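Local structure of putative aspartate aminotransferase (Thermus thermophilus, 1IUG) at residues E34-A39 with K220-G225; K38-L43 with E50-I55; Y265-E270 with M340-L345; G271-V276 with A285-P290. The protein probably catalyses pyridoxal 5'-phosphate-dependent transfer of amino groups between amino acids and 2-oxo acids, as a class-V aminotransferase. All blocks are in the same frame, centred on the assembly; numbering follows the deposited sequence.

How the contacts relate
The four contacts form two pairs on opposite sides of the chain's centre. Contacts 1 and 2 come first along the chain and share Lys38 and Ala39 of helix 30-47; their centres are about 8 Å apart, and Gln222 of contact 1 reaches the edge strand 52-57 of the seven-stranded sheet in contact 2. Contacts 3 and 4 lie about 10 Å apart, centre to centre, with contact 3 about 39 Å from contact 2. Contact 4 is nested inside contact 3, since residues 271-290 lie between helices 250-270 and 331-348, which contact 3 joins. One pair lies at the edge of the large sheet of the cofactor-binding fold, the other in the smaller C-terminal layer.

Contact 1: residues E34-A39 with K220-G225; sequences EVFLKA and KAQKEG
Phe36 and Gln222 meet where helix 30-47 passes the end of helix 215-222. The contact is made by van der Waals packing, with no hydrogen bond across it. The amide of Gln222 comes to the edge of the phenyl ring, the two planes being 81° apart, and OE1 of Gln222 lies 3.7 Å from CE2 of Phe36. CG of Phe36 stands opposite the backbone N (chi1 -157°), which sets the ring beside the amide, while CB of Phe36 lies 3.7 Å from the carbonyl O of Gly225. Replacing Phe36 by an alanine is likely to open a gap beside the Gly225 carbonyl and leave the Gln222 amide without its aromatic neighbour.

Leu37 makes the other van der Waals contact, against backbone. Its CG sits 3.6 Å from CA of Gly225, and its CD2 reaches to 3.7 Å from the carbonyl O of Lys223; a branched aliphatic chain suits the backbone surface of this turn, at a place that is otherwise exposed.

Polar needs are met elsewhere: NE2 of Gln222 donates to the carbonyl O of Ile55 and to Glu218, which explains an amide at this buried place. Gly225 has positive phi (86°), where a CB would clash with the preceding carbonyl O and crowd CG of Leu37. It is the C-prime residue of a Schellman motif, in which its N bonds to O of Gln222 and Glu226 N bonds to O of Ala221, the usual glycine-terminated end of a helix.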
loop_
_atom_site.group_PDB
_atom_site.type_symbol
_atom_site.label_atom_id
_atom_site.label_comp_id
_atom_site.label_asym_id
_atom_site.label_seq_id
_atom_site.Cartn_x
_atom_site.Cartn_y
_atom_site.Cartn_z
ATOM N N GLU A 34 -6.828 -7.588 17.575
ATOM C CA GLU A 34 -5.976 -8.623 18.145
ATOM C C GLU A 34 -4.991 -9.210 17.153
ATOM O O GLU A 34 -3.833 -9.419 17.497
ATOM C CB GLU A 34 -6.819 -9.713 18.814
ATOM C CG GLU A 34 -7.493 -9.214 20.091
ATOM C CD GLU A 34 -8.400 -10.237 20.757
ATOM O OE1 GLU A 34 -9.312 -9.811 21.501
ATOM O OE2 GLU A 34 -8.200 -11.456 20.552
ATOM N N VAL A 35 -5.437 -9.439 15.920
ATOM C CA VAL A 35 -4.552 -9.972 14.884
ATOM C C VAL A 35 -3.477 -8.933 14.577
ATOM O O VAL A 35 -2.298 -9.262 14.468
ATOM C CB VAL A 35 -5.315 -10.318 13.582
ATOM C CG1 VAL A 35 -4.339 -10.718 12.490
ATOM C CG2 VAL A 35 -6.277 -11.458 13.831
ATOM N N PHE A 36 -3.891 -7.672 14.483
ATOM C CA PHE A 36 -2.969 -6.577 14.200
ATOM C C PHE A 36 -1.935 -6.476 15.320
ATOM O O PHE A 36 -0.737 -6.420 15.056
ATOM C CB PHE A 36 -3.733 -5.259 14.058
ATOM C CG PHE A 36 -3.005 -4.226 13.258
ATOM C CD1 PHE A 36 -3.055 -4.249 11.864
ATOM C CD2 PHE A 36 -2.263 -3.228 13.888
ATOM C CE1 PHE A 36 -2.377 -3.293 11.107
ATOM C CE2 PHE A 36 -1.583 -2.268 13.143
ATOM C CZ PHE A 36 -1.641 -2.299 11.746
ATOM N N LEU A 37 -2.405 -6.467 16.564
ATOM C CA LEU A 37 -1.518 -6.409 17.727
ATOM C C LEU A 37 -0.607 -7.634 17.764
ATOM O O LEU A 37 0.555 -7.543 18.158
ATOM C CB LEU A 37 -2.328 -6.342 19.023
ATOM C CG LEU A 37 -2.791 -4.952 19.449
ATOM C CD1 LEU A 37 -3.731 -5.062 20.638
ATOM C CD2 LEU A 37 -1.582 -4.092 19.792
ATOM N N LYS A 38 -1.150 -8.775 17.351
ATOM C CA LYS A 38 -0.406 -10.027 17.305
ATOM C C LYS A 38 0.761 -9.854 16.327
ATOM O O LYS A 38 1.905 -10.169 16.643
ATOM C CB LYS A 38 -1.328 -11.149 16.820
ATOM C CG LYS A 38 -1.164 -12.498 17.514
ATOM C CD LYS A 38 0.235 -13.068 17.357
ATOM C CE LYS A 38 0.399 -14.427 18.048
ATOM N NZ LYS A 38 -0.836 -14.923 18.730
ATOM N N ALA A 39 0.463 -9.336 15.138
ATOM C CA ALA A 39 1.491 -9.118 14.121
ATOM C C ALA A 39 2.545 -8.134 14.621
ATOM O O ALA A 39 3.736 -8.364 14.437
ATOM C CB ALA A 39 0.859 -8.620 12.828
ATOM N N LYS A 220 0.504 6.245 17.457
ATOM C CA LYS A 220 -0.613 6.545 18.349
ATOM C C LYS A 220 -1.713 5.492 18.156
ATOM O O LYS A 220 -2.199 4.905 19.126
ATOM C CB LYS A 220 -1.123 7.957 18.006
ATOM C CG LYS A 220 -2.139 8.644 18.932
ATOM C CD LYS A 220 -3.461 7.902 19.082
ATOM C CE LYS A 220 -4.446 8.649 19.992
ATOM N NZ LYS A 220 -3.917 9.943 20.527
ATOM N N ALA A 221 -2.065 5.230 16.899
ATOM C CA ALA A 221 -3.103 4.259 16.561
ATOM C C ALA A 221 -2.689 2.788 16.671
ATOM O O ALA A 221 -3.443 1.969 17.199
ATOM C CB ALA A 221 -3.640 4.538 15.161
ATOM N N GLN A 222 -1.505 2.453 16.165
ATOM C CA GLN A 222 -1.034 1.069 16.187
ATOM C C GLN A 222 -0.739 0.522 17.575
ATOM O O GLN A 222 -0.768 -0.689 17.789
ATOM C CB GLN A 222 0.136 0.874 15.221
ATOM C CG GLN A 222 -0.287 1.148 13.781
ATOM C CD GLN A 222 0.698 0.653 12.740
ATOM O OE1 GLN A 222 1.476 -0.270 12.984
ATOM N NE2 GLN A 222 0.643 1.251 11.555
ATOM N N LYS A 223 -0.516 1.427 18.521
ATOM C CA LYS A 223 -0.277 1.067 19.916
ATOM C C LYS A 223 -1.515 0.320 20.428
ATOM O O LYS A 223 -1.409 -0.626 21.209
ATOM C CB LYS A 223 -0.111 2.339 20.753
ATOM C CG LYS A 223 1.308 2.739 21.116
ATOM C CD LYS A 223 1.998 1.659 21.931
ATOM C CE LYS A 223 3.416 2.060 22.325
ATOM N NZ LYS A 223 3.803 3.418 21.835
ATOM N N GLU A 224 -2.687 0.752 19.963
ATOM C CA GLU A 224 -3.957 0.163 20.372
ATOM C C GLU A 224 -4.504 -0.894 19.408
ATOM O O GLU A 224 -5.642 -1.335 19.549
ATOM C CB GLU A 224 -4.997 1.272 20.578
ATOM C CG GLU A 224 -6.118 0.904 21.553
ATOM C CD GLU A 224 -7.216 1.958 21.633
ATOM O OE1 GLU A 224 -6.909 3.124 21.975
ATOM O OE2 GLU A 224 -8.388 1.612 21.359
ATOM N N GLY A 225 -3.702 -1.302 18.430
ATOM C CA GLY A 225 -4.154 -2.311 17.488
ATOM C C GLY A 225 -4.927 -1.753 16.310
ATOM O O GLY A 225 -5.602 -2.497 15.596
#

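Contact 2: residues K38-L43 with E50-I55; sequences KARGLL and EGEVLI
Arg40 reaches from helix 30-47 to the carbonyl O of Val53 on strand 52-57, in an alpha/beta layer where the helix packs on the edge strand of the seven-stranded sheet. The axes of the two segments approach to 7.7 Å, and they run 128° apart. Bends at chi2 and chi3 (-62° and -56°) turn the arginine chain and bring the guanidinium edge to O of Val53. NE of Arg40 donates to this oxygen, nearly in the guanidinium plane, at a modelled 2.5 Å, a short bond whose exact length is doubtful; NH2 adds a weak second bond to the same atom. NH2 of Arg40 also forms a salt bridge with OE1 of Glu52 at 2.8 Å, on the anti side of the carboxylate and somewhat out of its plane; a long, weak ion pair links the other oxygen, OE2, to Lys223. The backbone N of Val53 is satisfied by a water, which also gives a weak bond to the carbonyl O of Arg40.

Beside this polar group, aliphatic side chains suit the buried layer. CB of Leu43 packs on CG1 of Val53 at 3.8 Å, and the side chains of Leu43 and Ile55 cross at about a right angle. Ala39, small enough to let the helix approach, sets its CB 4.0 Å from CD1 of Ile55.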
loop_
_atom_site.group_PDB
_atom_site.type_symbol
_atom_site.label_atom_id
_atom_site.label_comp_id
_atom_site.label_asym_id
_atom_site.label_seq_id
_atom_site.Cartn_x
_atom_site.Cartn_y
_atom_site.Cartn_z
ATOM N N LYS A 38 -1.150 -8.775 17.351
ATOM C CA LYS A 38 -0.406 -10.027 17.305
ATOM C C LYS A 38 0.761 -9.854 16.327
ATOM O O LYS A 38 1.905 -10.169 16.643
ATOM C CB LYS A 38 -1.328 -11.149 16.820
ATOM C CG LYS A 38 -1.164 -12.498 17.514
ATOM C CD LYS A 38 0.235 -13.068 17.357
ATOM C CE LYS A 38 0.399 -14.427 18.048
ATOM N NZ LYS A 38 -0.836 -14.923 18.730
ATOM N N ALA A 39 0.463 -9.336 15.138
ATOM C CA ALA A 39 1.491 -9.118 14.121
ATOM C C ALA A 39 2.545 -8.134 14.621
ATOM O O ALA A 39 3.736 -8.364 14.437
ATOM C CB ALA A 39 0.859 -8.620 12.828
ATOM N N ARG A 40 2.091 -7.051 15.260
ATOM C CA ARG A 40 2.965 -6.014 15.830
ATOM C C ARG A 40 4.013 -6.720 16.711
ATOM O O ARG A 40 5.222 -6.535 16.542
ATOM C CB ARG A 40 2.152 -5.093 16.756
ATOM C CG ARG A 40 1.115 -4.104 16.179
ATOM C CD ARG A 40 1.637 -3.023 15.243
ATOM N NE ARG A 40 2.703 -2.191 15.817
ATOM C CZ ARG A 40 2.776 -1.719 17.065
ATOM N NH1 ARG A 40 1.832 -1.954 17.970
ATOM N NH2 ARG A 40 3.862 -1.060 17.432
ATOM N N GLY A 41 3.513 -7.529 17.647
ATOM C CA GLY A 41 4.350 -8.260 18.582
ATOM C C GLY A 41 5.317 -9.249 17.968
ATOM O O GLY A 41 6.450 -9.376 18.433
ATOM N N LEU A 42 4.873 -9.961 16.938
ATOM C CA LEU A 42 5.729 -10.932 16.266
ATOM C C LEU A 42 6.856 -10.254 15.471
ATOM O O LEU A 42 7.992 -10.724 15.467
ATOM C CB LEU A 42 4.891 -11.841 15.365
ATOM C CG LEU A 42 3.923 -12.768 16.111
ATOM C CD1 LEU A 42 3.016 -13.476 15.125
ATOM C CD2 LEU A 42 4.702 -13.779 16.957
ATOM N N LEU A 43 6.539 -9.145 14.811
ATOM C CA LEU A 43 7.533 -8.402 14.034
ATOM C C LEU A 43 8.559 -7.806 14.989
ATOM O O LEU A 43 9.723 -7.604 14.642
ATOM C CB LEU A 43 6.845 -7.302 13.223
ATOM C CG LEU A 43 6.102 -7.797 11.979
ATOM C CD1 LEU A 43 5.058 -6.791 11.528
ATOM C CD2 LEU A 43 7.108 -8.081 10.874
ATOM N N GLU A 50 13.365 -3.635 21.445
ATOM C CA GLU A 50 12.535 -3.362 22.606
ATOM C C GLU A 50 11.601 -2.223 22.199
ATOM O O GLU A 50 10.736 -1.807 22.968
ATOM C CB GLU A 50 13.411 -2.929 23.784
ATOM C CG GLU A 50 12.814 -3.228 25.153
ATOM C CD GLU A 50 12.703 -4.719 25.426
ATOM O OE1 GLU A 50 13.737 -5.420 25.343
ATOM O OE2 GLU A 50 11.580 -5.188 25.723
ATOM N N GLY A 51 11.786 -1.739 20.970
ATOM C CA GLY A 51 10.983 -0.650 20.444
ATOM C C GLY A 51 9.659 -1.060 19.830
ATOM O O GLY A 51 9.034 -2.026 20.263
ATOM N N GLU A 52 9.235 -0.325 18.805
ATOM C CA GLU A 52 7.963 -0.590 18.136
ATOM C C GLU A 52 8.128 -0.812 16.641
ATOM O O GLU A 52 9.022 -0.253 16.010
ATOM C CB GLU A 52 7.003 0.588 18.337
ATOM C CG GLU A 52 6.718 0.971 19.783
ATOM C CD GLU A 52 5.841 -0.030 20.520
ATOM O OE1 GLU A 52 5.168 -0.861 19.872
ATOM O OE2 GLU A 52 5.818 0.022 21.767
ATOM N N VAL A 53 7.263 -1.646 16.083
ATOM C CA VAL A 53 7.280 -1.911 14.654
ATOM C C VAL A 53 5.940 -1.437 14.103
ATOM O O VAL A 53 4.881 -1.791 14.628
ATOM C CB VAL A 53 7.477 -3.410 14.331
ATOM C CG1 VAL A 53 7.596 -3.602 12.819
ATOM C CG2 VAL A 53 8.724 -3.945 15.030
ATOM N N LEU A 54 5.997 -0.569 13.099
ATOM C CA LEU A 54 4.788 -0.042 12.479
ATOM C C LEU A 54 4.513 -0.733 11.142
ATOM O O LEU A 54 5.430 -0.962 10.349
ATOM C CB LEU A 54 4.914 1.470 12.281
ATOM C CG LEU A 54 5.050 2.284 13.574
ATOM C CD1 LEU A 54 5.302 3.744 13.255
ATOM C CD2 LEU A 54 3.800 2.121 14.424
ATOM N N ILE A 55 3.252 -1.103 10.930
ATOM C CA ILE A 55 2.819 -1.758 9.702
ATOM C C ILE A 55 2.206 -0.716 8.770
ATOM O O ILE A 55 1.219 -0.060 9.117
ATOM C CB ILE A 55 1.768 -2.842 9.988
ATOM C CG1 ILE A 55 2.341 -3.885 10.954
ATOM C CG2 ILE A 55 1.297 -3.483 8.684
ATOM C CD1 ILE A 55 1.383 -5.003 11.283
HETATM O O HOH W 1 5.723 -3.697 17.526
#

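Contact 3: residues Y265-E270 with M340-L345; sequences YGVGEE and MFREVL
Phe341 and Val267 meet because each directs a branch across the helix interface from a position anti to its own backbone N: CG of Phe341 (chi1 -167°) and CG1 of Val267. The two side chains slide past each other in opposite directions, bringing CG1 of Val267 to 3.5 Å from CD2 of Phe341. Farther along the ring, CE2 of Phe341 lies 3.7 Å from N of Gly268; a side chain at this glycine would crowd the ring, which probably makes the residue suit its place. CD2 of Leu345 approaches the carbonyl O of Val267 at 3.6 Å and stands over one face of the Phe341 ring, offset toward its rim.

The segments belong to helices 250-270 and 331-348, which pack nearly parallel here, 19° apart with axes 9.8 Å from each other, and lie against the five-stranded C-terminal sheet; Phe341 also touches Phe321 and Leu323 of strand 320-323. A serine at Phe341 would probably open a gap between Val267, Gly268 and that strand.

On the solvent side, Arg342 uses both parts of its chain: the aliphatic CD rests 3.5 Å from CG1 of Val267, while CG2 of Val267 lies over one guanidinium face. NE of Arg342 gives a weak, bent hydrogen bond to OE2 of Glu270 at 2.9 Å, part of a salt bridge whose carboxylate and guanidinium planes are turned 80° apart.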
loop_
_atom_site.group_PDB
_atom_site.type_symbol
_atom_site.label_atom_id
_atom_site.label_comp_id
_atom_site.label_asym_id
_atom_site.label_seq_id
_atom_site.Cartn_x
_atom_site.Cartn_y
_atom_site.Cartn_z
ATOM N N TYR A 265 25.456 -21.053 -5.280
ATOM C CA TYR A 265 26.801 -20.565 -5.573
ATOM C C TYR A 265 27.737 -21.729 -5.862
ATOM O O TYR A 265 28.634 -21.613 -6.695
ATOM C CB TYR A 265 27.350 -19.724 -4.419
ATOM C CG TYR A 265 26.976 -18.258 -4.500
ATOM C CD1 TYR A 265 26.219 -17.655 -3.496
ATOM C CD2 TYR A 265 27.393 -17.469 -5.576
ATOM C CE1 TYR A 265 25.889 -16.310 -3.556
ATOM C CE2 TYR A 265 27.067 -16.117 -5.648
ATOM C CZ TYR A 265 26.314 -15.545 -4.634
ATOM O OH TYR A 265 25.977 -14.211 -4.696
ATOM N N GLY A 266 27.506 -22.856 -5.190
ATOM C CA GLY A 266 28.333 -24.033 -5.404
ATOM C C GLY A 266 28.218 -24.534 -6.834
ATOM O O GLY A 266 29.222 -24.809 -7.486
ATOM N N VAL A 267 26.986 -24.619 -7.329
ATOM C CA VAL A 267 26.717 -25.080 -8.690
ATOM C C VAL A 267 27.292 -24.131 -9.740
ATOM O O VAL A 267 27.886 -24.574 -10.725
ATOM C CB VAL A 267 25.199 -25.244 -8.928
ATOM C CG1 VAL A 267 24.919 -25.594 -10.382
ATOM C CG2 VAL A 267 24.641 -26.318 -8.007
ATOM N N GLY A 268 27.107 -22.830 -9.529
ATOM C CA GLY A 268 27.611 -21.841 -10.466
ATOM C C GLY A 268 29.126 -21.809 -10.552
ATOM O O GLY A 268 29.689 -21.733 -11.645
ATOM N N GLU A 269 29.787 -21.878 -9.398
ATOM C CA GLU A 269 31.244 -21.854 -9.338
ATOM C C GLU A 269 31.891 -23.069 -9.999
ATOM O O GLU A 269 32.903 -22.930 -10.684
ATOM C CB GLU A 269 31.717 -21.706 -7.894
ATOM C CG GLU A 269 31.384 -20.347 -7.295
ATOM C CD GLU A 269 31.794 -20.217 -5.839
ATOM O OE1 GLU A 269 31.696 -21.214 -5.086
ATOM O OE2 GLU A 269 32.210 -19.108 -5.443
ATOM N N GLU A 270 31.312 -24.252 -9.802
ATOM C CA GLU A 270 31.853 -25.457 -10.424
ATOM C C GLU A 270 31.636 -25.379 -11.940
ATOM O O GLU A 270 32.354 -26.012 -12.713
ATOM C CB GLU A 270 31.206 -26.725 -9.854
ATOM C CG GLU A 270 29.737 -26.901 -10.203
ATOM C CD GLU A 270 29.213 -28.302 -9.920
ATOM O OE1 GLU A 270 29.491 -28.847 -8.828
ATOM O OE2 GLU A 270 28.512 -28.852 -10.797
ATOM N N MET A 340 18.417 -28.182 -12.035
ATOM C CA MET A 340 17.948 -27.357 -13.144
ATOM C C MET A 340 19.054 -26.390 -13.549
ATOM O O MET A 340 19.242 -26.103 -14.731
ATOM C CB MET A 340 16.713 -26.554 -12.729
ATOM C CG MET A 340 16.135 -25.688 -13.843
ATOM S SD MET A 340 15.018 -24.414 -13.237
ATOM C CE MET A 340 13.614 -25.409 -12.719
ATOM N N PHE A 341 19.758 -25.869 -12.547
ATOM C CA PHE A 341 20.851 -24.937 -12.768
ATOM C C PHE A 341 21.967 -25.687 -13.509
ATOM O O PHE A 341 22.554 -25.149 -14.442
ATOM C CB PHE A 341 21.334 -24.370 -11.425
ATOM C CG PHE A 341 22.236 -23.167 -11.548
ATOM C CD1 PHE A 341 22.387 -22.498 -12.763
ATOM C CD2 PHE A 341 22.951 -22.711 -10.443
ATOM C CE1 PHE A 341 23.236 -21.401 -12.875
ATOM C CE2 PHE A 341 23.806 -21.608 -10.549
ATOM C CZ PHE A 341 23.947 -20.955 -11.769
ATOM N N ARG A 342 22.211 -26.939 -13.119
ATOM C CA ARG A 342 23.222 -27.774 -13.772
ATOM C C ARG A 342 22.895 -27.867 -15.259
ATOM O O ARG A 342 23.742 -27.605 -16.104
ATOM C CB ARG A 342 23.216 -29.205 -13.219
ATOM C CG ARG A 342 23.666 -29.398 -11.785
ATOM C CD ARG A 342 25.093 -28.938 -11.558
ATOM N NE ARG A 342 25.809 -29.728 -10.549
ATOM C CZ ARG A 342 25.341 -30.068 -9.348
ATOM N NH1 ARG A 342 24.127 -29.707 -8.952
ATOM N NH2 ARG A 342 26.110 -30.768 -8.526
ATOM N N GLU A 343 21.650 -28.235 -15.560
ATOM C CA GLU A 343 21.189 -28.384 -16.939
ATOM C C GLU A 343 21.339 -27.125 -17.785
ATOM O O GLU A 343 21.735 -27.203 -18.947
ATOM C CB GLU A 343 19.736 -28.866 -16.969
ATOM C CG GLU A 343 19.535 -30.235 -16.334
ATOM C CD GLU A 343 18.139 -30.806 -16.547
ATOM O OE1 GLU A 343 17.284 -30.116 -17.146
ATOM O OE2 GLU A 343 17.902 -31.956 -16.113
ATOM N N VAL A 344 21.011 -25.972 -17.206
ATOM C CA VAL A 344 21.124 -24.696 -17.914
ATOM C C VAL A 344 22.590 -24.402 -18.232
ATOM O O VAL A 344 22.906 -23.852 -19.288
ATOM C CB VAL A 344 20.523 -23.536 -17.083
ATOM C CG1 VAL A 344 20.814 -22.196 -17.739
ATOM C CG2 VAL A 344 19.023 -23.724 -16.944
ATOM N N LEU A 345 23.475 -24.792 -17.318
ATOM C CA LEU A 345 24.909 -24.592 -17.480
ATOM C C LEU A 345 25.468 -25.458 -18.616
ATOM O O LEU A 345 26.251 -24.980 -19.438
ATOM C CB LEU A 345 25.627 -24.890 -16.159
ATOM C CG LEU A 345 26.152 -23.700 -15.345
ATOM C CD1 LEU A 345 25.223 -22.508 -15.441
ATOM C CD2 LEU A 345 26.357 -24.116 -13.901
#

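Contact 4: residues G271-V276 with A285-P290; sequences GGLRPV and AAFYLP
Leu273 lays its CD1 over one face of the Phe287 ring, a CH-pi contact 4.2 Å from the ring centroid and offset toward the rim. Its other methyl, CD2, makes a tight contact with CG of Pro290 at 3.4 Å. The two methyls of the branched leucine thus meet an aromatic and a proline. Val276 makes a similar but better centred contact: CG2 stands over the middle of the Tyr288 ring, 4.0 Å from its centroid and 13° off the normal. The same methyl of Val276 lies 3.9 Å from CB of Ala286, whose small side chain leaves room for it.

Two backbone bonds join the strands. Tyr288 N donates to O of Arg274 at 2.9 Å, and Val276 N to O of Ala286 at 3.2 Å. A water bridges N of Arg274 and O of Tyr288. Pro275, which has no N-H to give, fits the antiparallel non-hydrogen-bonded pair it makes with Phe287.

On the far side of strand 285-288, Phe287 bonds through its backbone to Phe321, and Ala286 touches Arg322, a predicted substrate-binding residue. The arrangement is a beta hairpin whose short, weakly bonded strand 274-275 forms one edge of the five-stranded C-terminal sheet.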
loop_
_atom_site.group_PDB
_atom_site.type_symbol
_atom_site.label_atom_id
_atom_site.label_comp_id
_atom_site.label_asym_id
_atom_site.label_seq_id
_atom_site.Cartn_x
_atom_site.Cartn_y
_atom_site.Cartn_z
ATOM N N GLY A 271 30.647 -24.586 -12.349
ATOM C CA GLY A 271 30.356 -24.406 -13.761
ATOM C C GLY A 271 31.198 -23.306 -14.386
ATOM O O GLY A 271 31.017 -22.966 -15.557
ATOM N N GLY A 272 32.093 -22.721 -13.592
ATOM C CA GLY A 272 32.968 -21.672 -14.085
ATOM C C GLY A 272 32.464 -20.240 -14.014
ATOM O O GLY A 272 33.074 -19.351 -14.610
ATOM N N LEU A 273 31.369 -20.003 -13.295
ATOM C CA LEU A 273 30.823 -18.652 -13.172
ATOM C C LEU A 273 31.507 -17.894 -12.047
ATOM O O LEU A 273 31.964 -18.490 -11.072
ATOM C CB LEU A 273 29.317 -18.687 -12.913
ATOM C CG LEU A 273 28.429 -19.465 -13.880
ATOM C CD1 LEU A 273 26.979 -19.224 -13.508
ATOM C CD2 LEU A 273 28.686 -19.032 -15.310
ATOM N N ARG A 274 31.556 -16.574 -12.180
ATOM C CA ARG A 274 32.184 -15.721 -11.181
ATOM C C ARG A 274 31.153 -14.949 -10.362
ATOM O O ARG A 274 30.289 -14.273 -10.921
ATOM C CB ARG A 274 33.146 -14.736 -11.861
ATOM C CG ARG A 274 34.595 -14.876 -11.420
ATOM C CD ARG A 274 34.736 -14.633 -9.922
ATOM N NE ARG A 274 35.992 -15.143 -9.378
ATOM C CZ ARG A 274 36.217 -15.358 -8.084
ATOM N NH1 ARG A 274 35.271 -15.105 -7.186
ATOM N NH2 ARG A 274 37.385 -15.846 -7.685
ATOM N N PRO A 275 31.206 -15.081 -9.022
ATOM C CA PRO A 275 30.289 -14.393 -8.104
ATOM C C PRO A 275 30.487 -12.880 -8.175
ATOM O O PRO A 275 31.598 -12.402 -8.409
ATOM C CB PRO A 275 30.714 -14.928 -6.736
ATOM C CG PRO A 275 31.196 -16.298 -7.049
ATOM C CD PRO A 275 32.019 -16.070 -8.292
ATOM N N VAL A 276 29.410 -12.130 -7.968
ATOM C CA VAL A 276 29.472 -10.672 -8.009
ATOM C C VAL A 276 29.964 -10.027 -6.707
ATOM O O VAL A 276 30.862 -9.186 -6.737
ATOM C CB VAL A 276 28.108 -10.062 -8.417
ATOM C CG1 VAL A 276 28.171 -8.545 -8.403
ATOM C CG2 VAL A 276 27.712 -10.556 -9.792
ATOM N N ALA A 285 21.718 -15.218 -5.092
ATOM C CA ALA A 285 23.002 -15.632 -5.655
ATOM C C ALA A 285 23.176 -14.878 -6.973
ATOM O O ALA A 285 22.395 -15.060 -7.914
ATOM C CB ALA A 285 23.027 -17.140 -5.893
ATOM N N ALA A 286 24.172 -13.997 -7.020
ATOM C CA ALA A 286 24.436 -13.198 -8.212
ATOM C C ALA A 286 25.673 -13.685 -8.956
ATOM O O ALA A 286 26.722 -13.912 -8.351
ATOM C CB ALA A 286 24.582 -11.729 -7.835
ATOM N N PHE A 287 25.542 -13.832 -10.274
ATOM C CA PHE A 287 26.640 -14.306 -11.112
ATOM C C PHE A 287 26.923 -13.412 -12.308
ATOM O O PHE A 287 26.011 -12.815 -12.883
ATOM C CB PHE A 287 26.336 -15.704 -11.662
ATOM C CG PHE A 287 26.176 -16.760 -10.611
ATOM C CD1 PHE A 287 24.913 -17.244 -10.287
ATOM C CD2 PHE A 287 27.285 -17.285 -9.963
ATOM C CE1 PHE A 287 24.757 -18.241 -9.329
ATOM C CE2 PHE A 287 27.143 -18.283 -9.004
ATOM C CZ PHE A 287 25.875 -18.763 -8.684
ATOM N N TYR A 288 28.196 -13.337 -12.686
ATOM C CA TYR A 288 28.594 -12.578 -13.866
ATOM C C TYR A 288 28.354 -13.520 -15.044
ATOM O O TYR A 288 28.662 -14.713 -14.962
ATOM C CB TYR A 288 30.082 -12.207 -13.817
ATOM C CG TYR A 288 30.391 -10.960 -13.026
ATOM C CD1 TYR A 288 31.068 -11.032 -11.808
ATOM C CD2 TYR A 288 30.013 -9.703 -13.498
ATOM C CE1 TYR A 288 31.363 -9.883 -11.078
ATOM C CE2 TYR A 288 30.302 -8.545 -12.775
ATOM C CZ TYR A 288 30.978 -8.646 -11.565
ATOM O OH TYR A 288 31.260 -7.510 -10.843
ATOM N N LEU A 289 27.752 -13.001 -16.109
ATOM C CA LEU A 289 27.491 -13.796 -17.303
ATOM C C LEU A 289 28.807 -14.203 -17.959
ATOM O O LEU A 289 29.762 -13.426 -17.984
ATOM C CB LEU A 289 26.657 -12.994 -18.308
ATOM C CG LEU A 289 25.147 -12.902 -18.094
ATOM C CD1 LEU A 289 24.567 -11.850 -19.019
ATOM C CD2 LEU A 289 24.503 -14.254 -18.346
ATOM N N PRO A 290 28.889 -15.449 -18.458
ATOM C CA PRO A 290 30.113 -15.920 -19.112
ATOM C C PRO A 290 30.370 -15.088 -20.365
ATOM O O PRO A 290 29.448 -14.482 -20.922
ATOM C CB PRO A 290 29.774 -17.365 -19.476
ATOM C CG PRO A 290 28.783 -17.759 -18.430
ATOM C CD PRO A 290 27.906 -16.540 -18.336
HETATM O O HOH W 2 31.157 -15.684 -14.857
#